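Side-chain contacts in putative hemin transport system, substrate-binding protein (Burkholderia cenocepacia J2315, PDB 5GIZ), which binds heme in the periplasm and probably passes it to an ABC transporter for uptake into the bacterial cell: residues A[20-25]-A[113-118]; A[69-74]-A[109-114]; A[246-251]-A[260-265]. All blocks are in the same frame, centred on the assembly; numbering follows the deposited sequence.

Contact 1 of 3, residues A[20-25]-A[113-118]; sequences FALGGA and QALDVR
Leu115 and Val117, two residues apart in the segment that follows helix 101-114, share one leucine from another helix, a compact example of a helix exit packing against its neighbour. Leu115 comes first: its CD1 lies 4.4 Å from Leu22 CD1, a loose apolar touch between branch ends. Asp116 then turns the chain with positive phi and a Schellman motif, one bond of which runs from Asp116 N to Gln113 O at 3.1 Å; its carboxylate turns elsewhere, forming a salt bridge through OD2 with Arg29. At the N-cap position of helix 118-141, Val117 brings CG2 to within 4.2 Å of the same Leu22 CD1. That methyl therefore meets a side chain from before the turn and another from after it. With CG anti to the carbonyl carbon (chi1 -65°), Leu22 sends CD1 to both partners. After Leu22, Gly24 leaves helical geometry with positive phi, and Gly23 N and Gly24 N both donate to Phe20 O. Tyr30 of strand 30-35 touches Leu22, Leu115 and Val117, while Ala120 and Leu124 of helix 118-141 also touch Leu22. Such contacts are partly buried helix-to-helix packing at the margin of the N-terminal alpha/beta domain, here beside the root of the long helix that spans the two domains in this class of periplasmic binding protein.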
loop_
_atom_site.group_PDB
_atom_site.type_symbol
_atom_site.label_atom_id
_atom_site.label_comp_id
_atom_site.label_asym_id
_atom_site.label_seq_id
_atom_site.Cartn_x
_atom_site.Cartn_y
_atom_site.Cartn_z
ATOM N N PHE A 20 -10.501 3.222 10.452
ATOM C CA PHE A 20 -11.822 3.629 10.032
ATOM C C PHE A 20 -12.703 2.427 9.792
ATOM O O PHE A 20 -13.884 2.522 10.049
ATOM C CB PHE A 20 -11.784 4.609 8.833
ATOM C CG PHE A 20 -11.414 6.019 9.216
ATOM C CD1 PHE A 20 -12.238 6.788 9.983
ATOM C CD2 PHE A 20 -10.197 6.521 8.872
ATOM C CE1 PHE A 20 -11.861 8.078 10.370
ATOM C CE2 PHE A 20 -9.842 7.817 9.190
ATOM C CZ PHE A 20 -10.633 8.567 9.989
ATOM N N ALA A 21 -12.139 1.294 9.328
ATOM C CA ALA A 21 -12.913 0.092 8.999
ATOM C C ALA A 21 -13.519 -0.584 10.249
ATOM O O ALA A 21 -14.454 -1.359 10.138
ATOM C CB ALA A 21 -12.034 -0.897 8.238
ATOM N N LEU A 22 -12.964 -0.299 11.410
ATOM C CA LEU A 22 -13.473 -0.842 12.667
ATOM C C LEU A 22 -14.742 -0.158 13.149
ATOM O O LEU A 22 -15.519 -0.787 13.869
ATOM C CB LEU A 22 -12.410 -0.787 13.781
ATOM C CG LEU A 22 -11.185 -1.673 13.524
ATOM C CD1 LEU A 22 -10.008 -1.229 14.378
ATOM C CD2 LEU A 22 -11.538 -3.125 13.821
ATOM N N GLY A 23 -14.965 1.100 12.784
ATOM C CA GLY A 23 -16.252 1.763 13.086
ATOM C C GLY A 23 -16.236 3.278 13.062
ATOM O O GLY A 23 -16.635 3.914 14.033
ATOM N N GLY A 24 -15.772 3.868 11.962
ATOM C CA GLY A 24 -15.908 5.313 11.764
ATOM C C GLY A 24 -14.936 6.255 12.457
ATOM O O GLY A 24 -14.002 5.848 13.186
ATOM N N ALA A 25 -15.196 7.542 12.235
ATOM C CA ALA A 25 -14.276 8.632 12.590
ATOM C C ALA A 25 -14.069 8.797 14.085
ATOM O O ALA A 25 -12.920 9.019 14.554
ATOM C CB ALA A 25 -14.763 9.940 11.973
ATOM N N GLN A 113 -6.864 -3.881 19.177
ATOM C CA GLN A 113 -6.358 -3.959 20.547
ATOM C C GLN A 113 -5.979 -2.584 21.083
ATOM O O GLN A 113 -6.394 -2.217 22.189
ATOM C CB GLN A 113 -5.122 -4.851 20.641
ATOM C CG GLN A 113 -4.432 -4.825 22.031
ATOM C CD GLN A 113 -5.281 -5.337 23.186
ATOM O OE1 GLN A 113 -5.134 -4.881 24.336
ATOM N NE2 GLN A 113 -6.154 -6.300 22.909
ATOM N N ALA A 114 -5.195 -1.824 20.297
ATOM C CA ALA A 114 -4.704 -0.518 20.729
ATOM C C ALA A 114 -5.856 0.428 21.023
ATOM O O ALA A 114 -5.760 1.272 21.923
ATOM C CB ALA A 114 -3.785 0.088 19.684
ATOM N N LEU A 115 -6.940 0.285 20.256
ATOM C CA LEU A 115 -8.136 1.150 20.340
ATOM C C LEU A 115 -9.214 0.620 21.313
ATOM O O LEU A 115 -10.253 1.253 21.474
ATOM C CB LEU A 115 -8.738 1.379 18.950
ATOM C CG LEU A 115 -7.852 2.150 17.962
ATOM C CD1 LEU A 115 -8.574 2.264 16.631
ATOM C CD2 LEU A 115 -7.454 3.525 18.472
ATOM N N ASP A 116 -8.920 -0.515 21.933
ATOM C CA ASP A 116 -9.801 -1.186 22.901
ATOM C C ASP A 116 -11.151 -1.476 22.271
ATOM O O ASP A 116 -12.225 -1.249 22.864
ATOM C CB ASP A 116 -9.913 -0.341 24.167
ATOM C CG ASP A 116 -10.621 -1.050 25.287
ATOM O OD1 ASP A 116 -10.565 -2.300 25.421
ATOM O OD2 ASP A 116 -11.224 -0.296 26.086
ATOM N N VAL A 117 -11.096 -1.976 21.038
ATOM C CA VAL A 117 -12.300 -2.455 20.373
ATOM C C VAL A 117 -12.096 -3.874 19.849
ATOM O O VAL A 117 -12.215 -4.134 18.651
ATOM C CB VAL A 117 -12.780 -1.498 19.272
ATOM C CG1 VAL A 117 -13.319 -0.203 19.886
ATOM C CG2 VAL A 117 -11.676 -1.172 18.240
ATOM N N ARG A 118 -11.808 -4.802 20.760
ATOM C CA ARG A 118 -11.600 -6.216 20.412
ATOM C C ARG A 118 -12.728 -6.817 19.562
ATOM O O ARG A 118 -12.447 -7.449 18.568
ATOM C CB ARG A 118 -11.366 -7.039 21.694
ATOM C CG ARG A 118 -11.825 -8.504 21.661
ATOM C CD ARG A 118 -11.728 -9.129 23.055
ATOM N NE ARG A 118 -12.967 -8.963 23.819
ATOM C CZ ARG A 118 -14.036 -9.748 23.696
ATOM N NH1 ARG A 118 -14.029 -10.755 22.830
ATOM N NH2 ARG A 118 -15.120 -9.534 24.438
#

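Contact 2 of 3, residues A[69-74]-A[109-114]; sequences LVLASA and TGVAQA
The shortest polar bond here, from Gln113 N to Thr109 O at 2.9 Å, belongs to the helical turn that carries Val111 and Ala114 against Leu69 and Leu71. The next bond of the ladder, Ala114 N to Gly110 O at 3.0 Å, completes it; no hydrogen bond passes between helix and strand, and the contact is apolar. Leu71 does most of the work with a forked end. One branch, CD1, meets Val111 CG1 at 3.9 Å, the two side chains crossing at about a right angle, and the other, CD2, rests 3.7 Å from Ala114 CB. The fork thus bridges two helix positions three residues apart. Leu69, two places back along the strand, reaches the end of the same turn: its CG stands anti to the backbone N (chi1 173°), and CD2 comes to 3.7 Å from Ala114 O. Ala114 serves both leucines, giving CB to Leu71 and its carbonyl O to Leu69. The segment axes run antiparallel at 176°, 10.4 Å apart; a helix so laid along a central strand of a four-stranded parallel sheet is the layering of an alpha/beta domain. Strand 69-72 is held between strands 6-11 and 91-94 by backbone bonds, Leu71 also touching Val8; Phe95, just after strand 91-94, touches both Leu71 and Val111, and Val111 packs in turn on Leu15, Thr18 and Leu22 of helix 13-23.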
loop_
_atom_site.group_PDB
_atom_site.type_symbol
_atom_site.label_atom_id
_atom_site.label_comp_id
_atom_site.label_asym_id
_atom_site.label_seq_id
_atom_site.Cartn_x
_atom_site.Cartn_y
_atom_site.Cartn_z
ATOM N N LEU A 69 -2.719 8.928 21.749
ATOM C CA LEU A 69 -2.130 7.716 21.170
ATOM C C LEU A 69 -1.796 7.958 19.718
ATOM O O LEU A 69 -2.559 8.594 19.037
ATOM C CB LEU A 69 -3.154 6.603 21.297
ATOM C CG LEU A 69 -2.873 5.258 20.629
ATOM C CD1 LEU A 69 -1.643 4.591 21.220
ATOM C CD2 LEU A 69 -4.090 4.342 20.735
ATOM N N VAL A 70 -0.679 7.408 19.256
ATOM C CA VAL A 70 -0.270 7.399 17.879
ATOM C C VAL A 70 -0.115 5.931 17.454
ATOM O O VAL A 70 0.614 5.183 18.090
ATOM C CB VAL A 70 1.074 8.148 17.656
ATOM C CG1 VAL A 70 1.566 7.965 16.235
ATOM C CG2 VAL A 70 0.983 9.613 18.059
ATOM N N LEU A 71 -0.790 5.546 16.393
ATOM C CA LEU A 71 -0.595 4.287 15.735
ATOM C C LEU A 71 0.286 4.539 14.549
ATOM O O LEU A 71 -0.077 5.313 13.667
ATOM C CB LEU A 71 -1.929 3.709 15.271
ATOM C CG LEU A 71 -3.020 3.635 16.355
ATOM C CD1 LEU A 71 -4.347 3.192 15.685
ATOM C CD2 LEU A 71 -2.595 2.777 17.489
ATOM N N ALA A 72 1.460 3.913 14.543
ATOM C CA ALA A 72 2.472 4.222 13.563
ATOM C C ALA A 72 2.908 3.046 12.751
ATOM O O ALA A 72 3.215 1.961 13.290
ATOM C CB ALA A 72 3.697 4.823 14.255
ATOM N N SER A 73 2.958 3.254 11.454
ATOM C CA SER A 73 3.406 2.200 10.558
ATOM C C SER A 73 4.904 2.056 10.737
ATOM O O SER A 73 5.605 2.950 11.271
ATOM C CB SER A 73 3.079 2.580 9.133
ATOM O OG SER A 73 3.885 3.666 8.808
ATOM N N ALA A 74 5.395 0.970 10.151
ATOM C CA ALA A 74 6.824 0.673 10.130
ATOM C C ALA A 74 7.628 1.800 9.477
ATOM O O ALA A 74 8.763 2.033 9.833
ATOM C CB ALA A 74 7.044 -0.651 9.385
ATOM N N THR A 109 -5.973 -6.864 14.045
ATOM C CA THR A 109 -6.106 -7.238 15.437
ATOM C C THR A 109 -5.323 -6.276 16.330
ATOM O O THR A 109 -5.771 -5.957 17.451
ATOM C CB THR A 109 -5.631 -8.707 15.677
ATOM O OG1 THR A 109 -4.259 -8.899 15.322
ATOM C CG2 THR A 109 -6.518 -9.633 14.871
ATOM N N GLY A 110 -4.154 -5.833 15.864
ATOM C CA GLY A 110 -3.307 -4.894 16.604
ATOM C C GLY A 110 -3.920 -3.507 16.797
ATOM O O GLY A 110 -3.887 -2.913 17.874
ATOM N N VAL A 111 -4.475 -2.959 15.718
ATOM C CA VAL A 111 -5.104 -1.666 15.815
ATOM C C VAL A 111 -6.356 -1.835 16.722
ATOM O O VAL A 111 -6.596 -1.032 17.593
ATOM C CB VAL A 111 -5.476 -1.113 14.411
ATOM C CG1 VAL A 111 -6.443 0.067 14.534
ATOM C CG2 VAL A 111 -4.197 -0.734 13.669
ATOM N N ALA A 112 -7.134 -2.920 16.547
ATOM C CA ALA A 112 -8.334 -3.086 17.381
ATOM C C ALA A 112 -7.974 -3.204 18.887
ATOM O O ALA A 112 -8.675 -2.650 19.758
ATOM C CB ALA A 112 -9.134 -4.302 16.928
ATOM N N GLN A 113 -6.864 -3.881 19.177
ATOM C CA GLN A 113 -6.358 -3.959 20.547
ATOM C C GLN A 113 -5.979 -2.584 21.083
ATOM O O GLN A 113 -6.394 -2.217 22.189
ATOM C CB GLN A 113 -5.122 -4.851 20.641
ATOM C CG GLN A 113 -4.432 -4.825 22.031
ATOM C CD GLN A 113 -5.281 -5.337 23.186
ATOM O OE1 GLN A 113 -5.134 -4.881 24.336
ATOM N NE2 GLN A 113 -6.154 -6.300 22.909
ATOM N N ALA A 114 -5.195 -1.824 20.297
ATOM C CA ALA A 114 -4.704 -0.518 20.729
ATOM C C ALA A 114 -5.856 0.428 21.023
ATOM O O ALA A 114 -5.760 1.272 21.923
ATOM C CB ALA A 114 -3.785 0.088 19.684
#

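Contact 3 of 3, residues A[246-251]-A[260-265]; sequences LFLLGF and TTLHRR
The ring of Phe247 meets Thr261 with its far end: CZ lies 3.8 Å from Thr261 OG1, and CE2 lies 4.2 Å from Thr261 CG2. The two side chains cross at about a right angle, and CZ and CE2 meet the threonine obliquely. This is packing around a hydroxyl that is already engaged, since Thr261 OG1 is hydrogen-bonded to Leu257 O one turn earlier in its own helix. With CG anti to the backbone N (chi1 179°), the Phe247 ring is carried toward helix 255-269; Arg254, in the intervening connection, touches it as well. Next along both helices, Leu248 and Leu262 meet by methyl ends, CD1 to CD2 at 4.2 Å. Although the first bond of the Leu248 side chain does not aim at the other helix, its end swings nearer. Leu243 of strand 240-243 touches both Leu248 and Thr261. What results is a short helix packed against the C-terminal helix 255-269 beside the heme-binding region: Leu248 lies about 6 Å, side chain to side chain, from Ala172, a residue that binds heme in this protein.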
loop_
_atom_site.group_PDB
_atom_site.type_symbol
_atom_site.label_atom_id
_atom_site.label_comp_id
_atom_site.label_asym_id
_atom_site.label_seq_id
_atom_site.Cartn_x
_atom_site.Cartn_y
_atom_site.Cartn_z
ATOM N N LEU A 246 -2.179 3.831 -3.110
ATOM C CA LEU A 246 -2.565 3.366 -1.788
ATOM C C LEU A 246 -3.372 2.067 -1.847
ATOM O O LEU A 246 -3.114 1.123 -1.111
ATOM C CB LEU A 246 -3.315 4.420 -1.011
ATOM C CG LEU A 246 -3.892 3.980 0.354
ATOM C CD1 LEU A 246 -2.785 3.598 1.299
ATOM C CD2 LEU A 246 -4.712 5.137 0.903
ATOM N N PHE A 247 -4.289 2.003 -2.780
ATOM C CA PHE A 247 -5.125 0.833 -2.965
ATOM C C PHE A 247 -4.261 -0.348 -3.382
ATOM O O PHE A 247 -4.383 -1.437 -2.834
ATOM C CB PHE A 247 -6.163 1.170 -4.051
ATOM C CG PHE A 247 -7.134 0.075 -4.413
ATOM C CD1 PHE A 247 -7.646 -0.796 -3.490
ATOM C CD2 PHE A 247 -7.642 0.045 -5.659
ATOM C CE1 PHE A 247 -8.591 -1.723 -3.824
ATOM C CE2 PHE A 247 -8.586 -0.914 -6.008
ATOM C CZ PHE A 247 -8.994 -1.845 -5.073
ATOM N N LEU A 248 -3.385 -0.148 -4.359
ATOM C CA LEU A 248 -2.555 -1.251 -4.859
ATOM C C LEU A 248 -1.574 -1.745 -3.799
ATOM O O LEU A 248 -1.417 -2.968 -3.583
ATOM C CB LEU A 248 -1.785 -0.764 -6.102
ATOM C CG LEU A 248 -0.788 -1.736 -6.719
ATOM C CD1 LEU A 248 -1.404 -3.037 -7.173
ATOM C CD2 LEU A 248 -0.037 -1.039 -7.858
ATOM N N LEU A 249 -0.858 -0.824 -3.145
ATOM C CA LEU A 249 0.366 -1.165 -2.394
ATOM C C LEU A 249 0.204 -1.121 -0.887
ATOM O O LEU A 249 1.151 -1.493 -0.175
ATOM C CB LEU A 249 1.495 -0.219 -2.780
ATOM C CG LEU A 249 1.905 -0.186 -4.258
ATOM C CD1 LEU A 249 2.819 1.008 -4.520
ATOM C CD2 LEU A 249 2.510 -1.511 -4.688
ATOM N N GLY A 250 -0.936 -0.641 -0.388
ATOM C CA GLY A 250 -1.045 -0.306 1.023
ATOM C C GLY A 250 -1.023 -1.461 2.007
ATOM O O GLY A 250 -0.648 -1.236 3.182
ATOM N N PHE A 251 -1.442 -2.654 1.573
ATOM C CA PHE A 251 -1.541 -3.797 2.512
ATOM C C PHE A 251 -2.425 -3.450 3.702
ATOM O O PHE A 251 -1.987 -3.451 4.858
ATOM C CB PHE A 251 -0.123 -4.313 2.893
ATOM C CG PHE A 251 0.354 -5.289 1.927
ATOM C CD1 PHE A 251 0.996 -4.878 0.773
ATOM C CD2 PHE A 251 0.014 -6.628 2.050
ATOM C CE1 PHE A 251 1.378 -5.770 -0.183
ATOM C CE2 PHE A 251 0.345 -7.537 1.055
ATOM C CZ PHE A 251 1.010 -7.108 -0.062
ATOM N N THR A 260 -8.072 -8.863 -6.186
ATOM C CA THR A 260 -9.050 -9.193 -7.198
ATOM C C THR A 260 -8.962 -8.195 -8.352
ATOM O O THR A 260 -9.061 -8.570 -9.528
ATOM C CB THR A 260 -10.450 -9.169 -6.570
ATOM O OG1 THR A 260 -10.474 -10.124 -5.514
ATOM C CG2 THR A 260 -11.508 -9.544 -7.569
ATOM N N THR A 261 -8.777 -6.921 -8.043
ATOM C CA THR A 261 -8.742 -5.887 -9.032
ATOM C C THR A 261 -7.509 -5.948 -9.874
ATOM O O THR A 261 -7.583 -5.864 -11.132
ATOM C CB THR A 261 -8.829 -4.498 -8.374
ATOM O OG1 THR A 261 -10.064 -4.420 -7.615
ATOM C CG2 THR A 261 -8.829 -3.349 -9.389
ATOM N N LEU A 262 -6.357 -6.155 -9.234
ATOM C CA LEU A 262 -5.144 -6.352 -10.019
ATOM C C LEU A 262 -5.249 -7.576 -10.972
ATOM O O LEU A 262 -4.882 -7.522 -12.125
ATOM C CB LEU A 262 -3.965 -6.533 -9.086
ATOM C CG LEU A 262 -2.622 -6.714 -9.817
ATOM C CD1 LEU A 262 -2.359 -5.567 -10.770
ATOM C CD2 LEU A 262 -1.505 -6.855 -8.800
ATOM N N HIS A 263 -5.772 -8.676 -10.455
ATOM C CA HIS A 263 -5.931 -9.884 -11.263
ATOM C C HIS A 263 -6.908 -9.613 -12.451
ATOM O O HIS A 263 -6.630 -10.005 -13.572
ATOM C CB HIS A 263 -6.482 -11.028 -10.398
ATOM C CG HIS A 263 -6.818 -12.261 -11.149
ATOM N ND1 HIS A 263 -8.111 -12.534 -11.524
ATOM C CD2 HIS A 263 -6.066 -13.309 -11.560
ATOM C CE1 HIS A 263 -8.138 -13.689 -12.170
ATOM N NE2 HIS A 263 -6.927 -14.210 -12.148
ATOM N N ARG A 264 -7.988 -8.873 -12.213
ATOM C CA ARG A 264 -8.918 -8.546 -13.293
ATOM C C ARG A 264 -8.194 -7.723 -14.336
ATOM O O ARG A 264 -8.307 -7.981 -15.529
ATOM C CB ARG A 264 -10.123 -7.704 -12.801
ATOM C CG ARG A 264 -11.102 -7.254 -13.858
ATOM C CD ARG A 264 -12.094 -6.154 -13.437
ATOM N NE ARG A 264 -13.028 -6.678 -12.465
ATOM C CZ ARG A 264 -13.063 -6.344 -11.194
ATOM N NH1 ARG A 264 -12.277 -5.418 -10.712
ATOM N NH2 ARG A 264 -13.960 -6.914 -10.384
ATOM N N ARG A 265 -7.480 -6.706 -13.888
ATOM C CA ARG A 265 -6.798 -5.809 -14.819
ATOM C C ARG A 265 -5.703 -6.465 -15.648
ATOM O O ARG A 265 -5.556 -6.261 -16.874
ATOM C CB ARG A 265 -6.296 -4.521 -14.153
ATOM C CG ARG A 265 -7.445 -3.696 -13.536
ATOM C CD ARG A 265 -6.990 -2.312 -13.085
ATOM N NE ARG A 265 -8.138 -1.663 -12.515
ATOM C CZ ARG A 265 -8.271 -0.360 -12.316
ATOM N NH1 ARG A 265 -7.307 0.505 -12.623
ATOM N NH2 ARG A 265 -9.391 0.064 -11.856
#

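Overall arrangement
Contacts 1 and 2 form one continuous piece of packing, their centres about 9 Å apart, whereas contact 3 stands separately. The first two share Gln113 and Ala114 of helix 101-114, and Leu22 CD1 reaches Val111 CG1 at 3.8 Å, so Leu22 of contact 1 packs on the helix side chain that Leu71 meets in contact 2. A probable hydrogen bond from Val117 N to Ala112 O, 2.8 Å, ties the helix exit to the same turn. Contact 3 lies about 24 Å from contact 1 and 23 Å from contact 2, centre to centre. It is near the heme-binding residues, Leu248 about 7 Å from Ala171 between side chains; contact 2 is farther, Leu71 about 11 Å from Gln54. No heme is bound in this model.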